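Local atomic coordinates of putative peptidase (Clostridium acetobutylicum, PDB entry 3K9T), a protein that binds one zinc ion per subunit and probably serves in the biosynthesis of modified polysaccharides, with no peptidase activity expected despite its aminopeptidase-like region. Residues 276-279 and 280-284; 339-342 and 343-347; 227-230 and 231-235. All blocks are in the same frame, centred on the assembly; numbering follows the deposited sequence.

Contact 1: 276-279 and 280-284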
ATOM      1  N   VAL A 276     -16.710  12.026  -0.542  1.00 20.88           N
ATOM      2  CA  VAL A 276     -16.136  13.333  -0.200  1.00 24.83           C
ATOM      3  C   VAL A 276     -14.693  13.500  -0.737  1.00 23.98           C
ATOM      4  O   VAL A 276     -14.358  14.558  -1.240  1.00 20.24           O
ATOM      5  CB  VAL A 276     -16.204  13.654   1.326  1.00 25.32           C
ATOM      6  CG1 VAL A 276     -15.376  14.926   1.635  1.00 10.27           C
ATOM      7  CG2 VAL A 276     -17.692  13.798   1.762  1.00 19.84           C
ATOM      8  N   GLU A 277     -13.856  12.465  -0.667  1.00 24.37           N
ATOM      9  CA  GLU A 277     -12.457  12.645  -1.116  1.00 26.32           C
ATOM     10  C   GLU A 277     -12.394  12.799  -2.639  1.00 26.26           C
ATOM     11  O   GLU A 277     -11.573  13.538  -3.132  1.00 26.07           O
ATOM     12  CB  GLU A 277     -11.552  11.532  -0.607  1.00 25.91           C
ATOM     13  CG  GLU A 277     -11.452  11.493   0.936  1.00 32.36           C
ATOM     14  CD  GLU A 277     -10.923  10.167   1.440  1.00 35.65           C
ATOM     15  OE1 GLU A 277      -9.983   9.641   0.811  1.00 33.36           O
ATOM     16  OE2 GLU A 277     -11.442   9.647   2.454  1.00 24.24           O
ATOM     17  N   LYS A 278     -13.321  12.161  -3.359  1.00 25.13           N
ATOM     18  CA  LYS A 278     -13.395  12.274  -4.806  1.00 24.25           C
ATOM     19  C   LYS A 278     -13.873  13.652  -5.247  1.00 23.92           C
ATOM     20  O   LYS A 278     -13.401  14.171  -6.270  1.00 22.65           O
ATOM     21  CB  LYS A 278     -14.306  11.178  -5.396  1.00 26.84           C
ATOM     22  CG  LYS A 278     -14.204  10.992  -6.928  1.00 25.85           C
ATOM     23  CD  LYS A 278     -12.762  10.713  -7.384  1.00 28.08           C
ATOM     24  CE  LYS A 278     -12.738  10.248  -8.825  1.00 26.21           C
ATOM     25  NZ  LYS A 278     -11.431  10.447  -9.486  1.00 23.95           N
ATOM     26  N   VAL A 279     -14.801  14.251  -4.493  1.00 24.15           N
ATOM     27  CA  VAL A 279     -15.226  15.628  -4.771  1.00 22.17           C
ATOM     28  C   VAL A 279     -14.043  16.596  -4.538  1.00 25.53           C
ATOM     29  O   VAL A 279     -13.712  17.428  -5.417  1.00 26.79           O
ATOM     30  CB  VAL A 279     -16.473  16.039  -3.956  1.00 24.75           C
ATOM     31  CG1 VAL A 279     -16.741  17.517  -4.114  1.00 10.50           C
ATOM     32  CG2 VAL A 279     -17.752  15.178  -4.353  1.00 17.86           C
ATOM     33  N   LEU A 280     -13.359  16.455  -3.404  1.00 26.19           N
ATOM     34  CA  LEU A 280     -12.205  17.333  -3.085  1.00 27.10           C
ATOM     35  C   LEU A 280     -11.085  17.230  -4.114  1.00 27.64           C
ATOM     36  O   LEU A 280     -10.500  18.253  -4.570  1.00 26.50           O
ATOM     37  CB  LEU A 280     -11.655  17.026  -1.684  1.00 26.30           C
ATOM     38  CG  LEU A 280     -12.621  17.371  -0.522  1.00 25.97           C
ATOM     39  CD1 LEU A 280     -12.101  16.771   0.777  1.00 20.30           C
ATOM     40  CD2 LEU A 280     -12.855  18.910  -0.386  1.00 19.25           C
HETATM   41  N   MSE A 281     -10.801  15.990  -4.497  1.00 27.40           N
HETATM   42  CA  MSE A 281      -9.723  15.688  -5.437  1.00 27.11           C
HETATM   43  C   MSE A 281      -9.831  16.514  -6.749  1.00 27.73           C
HETATM   44  O   MSE A 281      -8.825  16.959  -7.334  1.00 24.83           O
HETATM   45  CB  MSE A 281      -9.773  14.196  -5.725  1.00 27.03           C
HETATM   46  CG  MSE A 281      -8.742  13.718  -6.699  1.00 35.81           C
HETATM   47 SE   MSE A 281      -8.849  11.779  -6.897  0.75 25.38          SE
HETATM   48  CE  MSE A 281      -8.962  11.224  -4.992  1.00 18.26           C
ATOM     49  N   HIS A 282     -11.057  16.716  -7.204  1.00 25.82           N
ATOM     50  CA  HIS A 282     -11.277  17.346  -8.487  1.00 26.39           C
ATOM     51  C   HIS A 282     -11.844  18.738  -8.374  1.00 26.87           C
ATOM     52  O   HIS A 282     -12.138  19.349  -9.360  1.00 26.74           O
ATOM     53  CB  HIS A 282     -12.194  16.474  -9.334  1.00 23.37           C
ATOM     54  CG  HIS A 282     -11.555  15.198  -9.759  1.00 27.24           C
ATOM     55  ND1 HIS A 282     -10.683  15.132 -10.821  1.00 24.88           N
ATOM     56  CD2 HIS A 282     -11.644  13.939  -9.259  1.00 31.39           C
ATOM     57  CE1 HIS A 282     -10.272  13.884 -10.968  1.00 33.05           C
ATOM     58  NE2 HIS A 282     -10.840  13.140 -10.032  1.00 31.37           N
ATOM     59  N   CYS A 283     -11.927  19.265  -7.169  1.00 29.31           N
ATOM     60  CA  CYS A 283     -12.594  20.534  -6.965  1.00 27.80           C
ATOM     61  C   CYS A 283     -11.754  21.761  -7.327  1.00 25.26           C
ATOM     62  O   CYS A 283     -12.275  22.845  -7.396  1.00 26.69           O
ATOM     63  CB  CYS A 283     -13.096  20.635  -5.531  1.00 26.98           C
ATOM     64  SG  CYS A 283     -11.884  21.138  -4.316  1.00 32.16           S
ATOM     65  N   GLY A 284     -10.461  21.604  -7.523  1.00 24.36           N
ATOM     66  CA  GLY A 284      -9.656  22.717  -7.936  1.00 24.94           C
ATOM     67  C   GLY A 284      -9.076  23.605  -6.862  1.00 27.37           C
ATOM     68  O   GLY A 284      -8.434  24.593  -7.194  1.00 27.50           O
TER
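The imidazole of His-282 is approached at its edge by two atoms of Lys-278, the residue one turn earlier on the helix. Lys-278 NZ lies 2.8 Å from His-282 NE2 and only 13° out of the ring plane, and donates a hydrogen bond to it. Lys-278 O lies in the same plane at a neighbouring edge, 3.5 Å from His-282 CD2. The lysine leaves the helix with CG opposite the backbone N, then kinks at chi2 (56°), and this bend carries the amine toward the ring. The selenium of Met-281, a selenomethionine, sits alongside, SE being 3.9 Å from Lys-278 NZ.

On another side of the helix Val-276 and Leu-280 run side by side, CG1 to CD1 3.9 Å, and both rest on Tyr-262 of strand 260-263. The helix is the crossover of the beta-alpha-beta unit made by strands 260-263 and 287-290. Regular bonds to Val-276 O and Glu-277 O hold the turn, but near its end His-282 N makes a long, bent bond of 3.3 Å to Val-279 O, three residues back rather than four. Cys-283 N turns back to Leu-280 O, and Gly-284 leaves helical geometry with positive phi.

Lys-278 NZ also donates to Ala-409 O and Met-414 O, and it makes a cation-pi contact with Tyr-410, so the amine links this helix of the aminopeptidase-like region to the winged helix-turn-helix region. Glu-277 turns to a salt bridge with Arg-264. Because NE2 accepts from a lysine, His-282 is probably neutral, with its proton on ND1; the two carbonyls and the aromatic ring would help to keep the lysine charged.

Contact 2: 339-342 and 343-347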
ATOM      1  N   LEU A 339     -17.874  30.433   3.001  1.00 22.16           N
ATOM      2  CA  LEU A 339     -19.221  29.917   3.208  1.00 20.83           C
ATOM      3  C   LEU A 339     -19.825  29.437   1.884  1.00 16.68           C
ATOM      4  O   LEU A 339     -20.350  28.305   1.791  1.00 20.62           O
ATOM      5  CB  LEU A 339     -20.070  30.980   3.834  1.00 20.64           C
ATOM      6  CG  LEU A 339     -19.699  31.275   5.275  1.00 30.34           C
ATOM      7  CD1 LEU A 339     -20.224  32.667   5.610  1.00 22.70           C
ATOM      8  CD2 LEU A 339     -20.232  30.186   6.234  1.00 13.93           C
ATOM      9  N   ALA A 340     -19.695  30.259   0.846  1.00 27.77           N
ATOM     10  CA  ALA A 340     -20.137  29.871  -0.499  1.00 20.07           C
ATOM     11  C   ALA A 340     -19.496  28.558  -0.931  1.00 34.72           C
ATOM     12  O   ALA A 340     -20.175  27.664  -1.450  1.00 26.82           O
ATOM     13  CB  ALA A 340     -19.796  30.975  -1.512  1.00 27.73           C
ATOM     14  N   ASP A 341     -18.190  28.435  -0.711  1.00 29.76           N
ATOM     15  CA  ASP A 341     -17.471  27.250  -1.163  1.00 18.10           C
ATOM     16  C   ASP A 341     -17.833  26.012  -0.364  1.00 28.08           C
ATOM     17  O   ASP A 341     -17.955  24.920  -0.917  1.00 26.30           O
ATOM     18  CB  ASP A 341     -15.965  27.455  -1.118  1.00 22.55           C
ATOM     19  CG  ASP A 341     -15.203  26.252  -1.664  1.00 29.04           C
ATOM     20  OD1 ASP A 341     -15.132  26.090  -2.900  1.00 26.97           O
ATOM     21  OD2 ASP A 341     -14.684  25.463  -0.849  1.00 26.60           O
ATOM     22  N   SER A 342     -17.952  26.153   0.944  1.00 18.65           N
ATOM     23  CA  SER A 342     -18.397  25.020   1.759  1.00 19.50           C
ATOM     24  C   SER A 342     -19.805  24.538   1.335  1.00 24.85           C
ATOM     25  O   SER A 342     -20.070  23.363   1.259  1.00 23.04           O
ATOM     26  CB  SER A 342     -18.385  25.404   3.226  1.00 26.20           C
ATOM     27  OG  SER A 342     -17.074  25.751   3.646  1.00 23.13           O
ATOM     28  N   TYR A 343     -20.699  25.463   1.032  1.00 23.08           N
ATOM     29  CA  TYR A 343     -22.056  25.106   0.629  1.00 31.39           C
ATOM     30  C   TYR A 343     -22.069  24.386  -0.720  1.00 14.27           C
ATOM     31  O   TYR A 343     -22.716  23.366  -0.878  1.00 33.94           O
ATOM     32  CB  TYR A 343     -22.866  26.380   0.603  1.00 19.32           C
ATOM     33  CG  TYR A 343     -24.162  26.387  -0.160  1.00 29.73           C
ATOM     34  CD1 TYR A 343     -25.340  25.951   0.426  1.00 17.04           C
ATOM     35  CD2 TYR A 343     -24.226  26.935  -1.437  1.00 17.84           C
ATOM     36  CE1 TYR A 343     -26.534  26.012  -0.249  1.00 25.74           C
ATOM     37  CE2 TYR A 343     -25.433  26.991  -2.131  1.00 29.71           C
ATOM     38  CZ  TYR A 343     -26.578  26.538  -1.523  1.00 25.67           C
ATOM     39  OH  TYR A 343     -27.773  26.608  -2.183  1.00 19.40           O
ATOM     40  N   LYS A 344     -21.348  24.946  -1.680  1.00 30.42           N
ATOM     41  CA  LYS A 344     -21.142  24.338  -2.992  1.00 24.41           C
ATOM     42  C   LYS A 344     -20.582  22.903  -2.841  1.00 28.50           C
ATOM     43  O   LYS A 344     -21.038  21.949  -3.502  1.00 20.88           O
ATOM     44  CB  LYS A 344     -20.203  25.265  -3.802  1.00 29.59           C
ATOM     45  CG  LYS A 344     -19.646  24.740  -5.114  1.00 42.61           C
ATOM     46  CD  LYS A 344     -19.269  25.902  -6.062  1.00 74.95           C
ATOM     47  CE  LYS A 344     -17.840  26.395  -5.911  1.00 95.42           C
ATOM     48  NZ  LYS A 344     -16.897  25.473  -6.574  1.00 63.20           N
ATOM     49  N   THR A 345     -19.627  22.726  -1.938  1.00 23.22           N
ATOM     50  CA  THR A 345     -18.983  21.414  -1.784  1.00 13.19           C
ATOM     51  C   THR A 345     -19.963  20.378  -1.203  1.00 15.19           C
ATOM     52  O   THR A 345     -20.045  19.226  -1.658  1.00 25.15           O
ATOM     53  CB  THR A 345     -17.688  21.497  -0.984  1.00 30.78           C
ATOM     54  OG1 THR A 345     -16.790  22.489  -1.561  1.00 23.80           O
ATOM     55  CG2 THR A 345     -17.035  20.126  -0.945  1.00 12.41           C
ATOM     56  N   TYR A 346     -20.708  20.798  -0.200  1.00 24.53           N
ATOM     57  CA  TYR A 346     -21.721  19.951   0.390  1.00 35.19           C
ATOM     58  C   TYR A 346     -22.736  19.571  -0.676  1.00 19.20           C
ATOM     59  O   TYR A 346     -23.130  18.409  -0.761  1.00 27.86           O
ATOM     60  CB  TYR A 346     -22.404  20.622   1.621  1.00 21.08           C
ATOM     61  CG  TYR A 346     -21.741  20.317   2.965  1.00 24.30           C
ATOM     62  CD1 TYR A 346     -20.567  20.945   3.357  1.00 22.51           C
ATOM     63  CD2 TYR A 346     -22.323  19.424   3.864  1.00 22.17           C
ATOM     64  CE1 TYR A 346     -19.987  20.668   4.601  1.00 23.63           C
ATOM     65  CE2 TYR A 346     -21.753  19.141   5.102  1.00 24.28           C
ATOM     66  CZ  TYR A 346     -20.583  19.748   5.465  1.00 24.62           C
ATOM     67  OH  TYR A 346     -20.012  19.471   6.701  1.00 15.44           O
ATOM     68  N   LEU A 347     -23.178  20.531  -1.488  1.00 27.53           N
ATOM     69  CA  LEU A 347     -24.140  20.210  -2.550  1.00 34.07           C
ATOM     70  C   LEU A 347     -23.556  19.208  -3.570  1.00 24.88           C
ATOM     71  O   LEU A 347     -24.269  18.329  -4.082  1.00 25.29           O
ATOM     72  CB  LEU A 347     -24.631  21.493  -3.246  1.00 23.97           C
ATOM     73  CG  LEU A 347     -25.580  22.404  -2.451  1.00 42.14           C
ATOM     74  CD1 LEU A 347     -26.143  23.483  -3.345  1.00 17.89           C
ATOM     75  CD2 LEU A 347     -26.724  21.600  -1.828  1.00 10.08           C
TER
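Asp-341 O is gripped twice by Thr-345, by the backbone N at 2.9 Å and by OG1 at 2.8 Å, the two donors arriving from opposite faces of the carbonyl plane. The threonine hydroxyl reaches back because OG1 stands opposite its own carbonyl carbon (chi1 -54°), beside the backbone N and toward the preceding turn. The carboxylate of Asp-341 looks elsewhere: OD2 forms salt bridges with Lys-260 and Arg-316, while OD1 stays 4.1 Å from Lys-344 NZ, beyond salt-bridge range.

These residues belong to helix 336-355, which packs beside helices 12-26 and 194-211 in the aminopeptidase-like region; the side chain of Leu-339 is about 12 Å from that of the zinc ligand Asp-196. Tyr-343 touches both neighbouring helices, Tyr-346 helix 194-211. The edge of Tyr-346 is turned to Ser-342 O, which lies in the ring plane 3.2 Å from CD1, and its OH bonds to Leu-314 O on the sheet. Tyr-343 receives Leu-347 CD1 on one face, 3.5 Å above the ring plane and toward its rim, and touches Tyr-8, Ile-19 and Leu-203. The buried hydroxyl of Ser-342 can accept from Arg-316, its one proton going to Val-254 O or Gly-338 O.

Contact 3: 227-230 and 231-235. With IMD (imidazole), chain E.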
ATOM      1  N   GLU A 227     -23.955  19.994  21.325  1.00 26.26           N
ATOM      2  CA  GLU A 227     -22.927  18.977  21.159  1.00 25.73           C
ATOM      3  C   GLU A 227     -22.907  17.949  22.295  1.00 25.02           C
ATOM      4  O   GLU A 227     -23.192  18.250  23.447  1.00 27.08           O
ATOM      5  CB  GLU A 227     -21.531  19.582  20.982  1.00 26.34           C
ATOM      6  CG  GLU A 227     -20.511  18.550  20.420  1.00 34.21           C
ATOM      7  CD  GLU A 227     -19.126  19.124  20.191  1.00 34.63           C
ATOM      8  OE1 GLU A 227     -18.572  19.666  21.151  1.00 29.86           O
ATOM      9  OE2 GLU A 227     -18.573  19.008  19.070  1.00 24.54           O
ATOM     10  N   THR A 228     -22.558  16.723  21.926  1.00 23.88           N
ATOM     11  CA  THR A 228     -22.417  15.619  22.836  1.00 24.97           C
ATOM     12  C   THR A 228     -23.737  15.230  23.461  1.00 23.53           C
ATOM     13  O   THR A 228     -24.299  14.239  23.061  1.00 24.92           O
ATOM     14  CB  THR A 228     -21.250  15.835  23.878  1.00 22.95           C
ATOM     15  OG1 THR A 228     -20.047  15.900  23.140  1.00 28.26           O
ATOM     16  CG2 THR A 228     -21.099  14.672  24.871  1.00 15.37           C
ATOM     17  N   ILE A 229     -24.212  15.999  24.433  1.00 23.74           N
ATOM     18  CA  ILE A 229     -25.472  15.679  25.129  1.00 23.64           C
ATOM     19  C   ILE A 229     -26.689  15.611  24.170  1.00 24.37           C
ATOM     20  O   ILE A 229     -27.576  14.738  24.317  1.00 25.38           O
ATOM     21  CB  ILE A 229     -25.725  16.631  26.343  1.00 22.32           C
ATOM     22  CG1 ILE A 229     -26.954  16.170  27.126  1.00 24.96           C
ATOM     23  CG2 ILE A 229     -25.821  18.105  25.910  1.00 17.64           C
ATOM     24  CD1 ILE A 229     -26.852  14.706  27.655  1.00 18.06           C
ATOM     25  N   GLY A 230     -26.701  16.493  23.170  1.00 23.17           N
ATOM     26  CA  GLY A 230     -27.776  16.502  22.171  1.00 23.70           C
ATOM     27  C   GLY A 230     -27.770  15.282  21.280  1.00 21.26           C
ATOM     28  O   GLY A 230     -28.768  14.636  21.155  1.00 21.50           O
ATOM     29  N   SER A 231     -26.633  14.951  20.680  1.00 24.08           N
ATOM     30  CA  SER A 231     -26.533  13.743  19.840  1.00 24.27           C
ATOM     31  C   SER A 231     -26.822  12.458  20.613  1.00 23.02           C
ATOM     32  O   SER A 231     -27.494  11.554  20.095  1.00 22.50           O
ATOM     33  CB  SER A 231     -25.184  13.664  19.123  1.00 23.88           C
ATOM     34  OG  SER A 231     -24.092  13.602  20.010  1.00 26.19           O
ATOM     35  N   ILE A 232     -26.345  12.380  21.855  1.00 24.30           N
ATOM     36  CA  ILE A 232     -26.638  11.211  22.722  1.00 23.93           C
ATOM     37  C   ILE A 232     -28.150  11.143  22.972  1.00 22.71           C
ATOM     38  O   ILE A 232     -28.758  10.101  22.794  1.00 21.62           O
ATOM     39  CB  ILE A 232     -25.846  11.250  24.059  1.00 24.08           C
ATOM     40  CG1 ILE A 232     -24.333  11.209  23.783  1.00 23.05           C
ATOM     41  CG2 ILE A 232     -26.232  10.049  24.964  1.00 20.67           C
ATOM     42  CD1 ILE A 232     -23.455  11.441  25.017  1.00 26.87           C
ATOM     43  N   THR A 233     -28.760  12.278  23.321  1.00 22.80           N
ATOM     44  CA  THR A 233     -30.206  12.337  23.490  1.00 22.95           C
ATOM     45  C   THR A 233     -30.967  11.892  22.245  1.00 23.50           C
ATOM     46  O   THR A 233     -31.928  11.111  22.339  1.00 24.33           O
ATOM     47  CB  THR A 233     -30.659  13.735  23.882  1.00 24.35           C
ATOM     48  OG1 THR A 233     -30.007  14.093  25.110  1.00 20.58           O
ATOM     49  CG2 THR A 233     -32.207  13.798  24.041  1.00 17.70           C
ATOM     50  N   TRP A 234     -30.531  12.367  21.083  1.00 21.31           N
ATOM     51  CA  TRP A 234     -31.207  12.017  19.862  1.00 21.39           C
ATOM     52  C   TRP A 234     -31.086  10.530  19.578  1.00 23.66           C
ATOM     53  O   TRP A 234     -32.081   9.880  19.257  1.00 21.65           O
ATOM     54  CB  TRP A 234     -30.696  12.826  18.680  1.00 22.42           C
ATOM     55  CG  TRP A 234     -31.460  12.522  17.451  1.00 21.12           C
ATOM     56  CD1 TRP A 234     -32.663  13.073  17.059  1.00 27.63           C
ATOM     57  CD2 TRP A 234     -31.121  11.562  16.474  1.00 22.62           C
ATOM     58  NE1 TRP A 234     -33.076  12.514  15.878  1.00 24.81           N
ATOM     59  CE2 TRP A 234     -32.160  11.567  15.501  1.00 24.10           C
ATOM     60  CE3 TRP A 234     -30.056  10.669  16.330  1.00 21.42           C
ATOM     61  CZ2 TRP A 234     -32.145  10.730  14.388  1.00 19.49           C
ATOM     62  CZ3 TRP A 234     -30.037   9.835  15.215  1.00 27.40           C
ATOM     63  CH2 TRP A 234     -31.078   9.879  14.259  1.00 28.26           C
ATOM     64  N   LEU A 235     -29.866   9.997  19.693  1.00 26.80           N
ATOM     65  CA  LEU A 235     -29.628   8.562  19.463  1.00 25.42           C
ATOM     66  C   LEU A 235     -30.479   7.725  20.439  1.00 25.86           C
ATOM     67  O   LEU A 235     -31.044   6.702  20.059  1.00 24.16           O
ATOM     68  CB  LEU A 235     -28.126   8.212  19.560  1.00 22.30           C
ATOM     69  CG  LEU A 235     -27.269   8.670  18.385  1.00 18.97           C
ATOM     70  CD1 LEU A 235     -25.765   8.578  18.643  1.00 17.07           C
ATOM     71  CD2 LEU A 235     -27.653   7.880  17.138  1.00 23.11           C
TER
HETATM   72  N1  IMD E 438     -16.485  20.609  19.170  1.00 28.68           N
HETATM   73  C2  IMD E 438     -17.097  21.783  19.444  1.00 47.22           C
HETATM   74  N3  IMD E 438     -16.162  22.710  19.637  1.00 26.34           N
HETATM   75  C4  IMD E 438     -14.953  22.142  19.466  1.00 31.34           C
HETATM   76  C5  IMD E 438     -15.157  20.806  19.166  1.00 50.02           C
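The start of helix 229-237, where Thr-228 meets Ile-232, lies in the wider surroundings of the zinc site, the side chain of Thr-228 being about 10 Å from the metal. Thr-228 holds the N-cap position, yet its side chain makes no capping bond. Its carbonyl O receives Ile-232 N at 3.0 Å, and its CG2 runs beside Ile-232 CD1 at 4.0 Å. Ile-229 O accepts two hydrogen bonds, from Thr-233 N and, at 2.6 Å, from Thr-233 OG1, which approach from opposite faces of the carbonyl plane; OG1 stands opposite the carbonyl carbon of Thr-233 (chi1 -59°), which turns it back to the preceding turn.

In the fold, this turn follows strand 219-225 of the mixed sheet, and Trp-234 lies back against it, touching Leu-223 and meeting Tyr-169 with ring planes at about 85°. Ile-232 and Leu-235 both pack on Cys-366 of a second subunit of the trimer. Ahead of the helix, the backbone N of Thr-228 bonds to Asp-298 OD1. Glu-227, extended beyond CG, holds an imidazole that probably comes from the crystallisation liquor: N1 donates to OE2 at 2.6 Å, and the same oxygen bonds to Ser-297 OG.

Along the chain contact 3 comes first, then contact 1, then contact 2, in strict series. Each joins adjoining residues of one helix and so closes no loop; none nests in or crosses another. Contact 3 opens helix 229-237 after strand 219-225. Contact 1 ends helix 271-282 before strand 287-290, and contact 2 lies early in helix 336-355. The last two helices meet directly, Val-279 CG1 lying 4.1 Å from Thr-345 CG2. Contacts 1 and 3 fall on opposite sides of the chain's centre, about 30 Å between centres; one reaches the winged helix-turn-helix region, the other a second subunit.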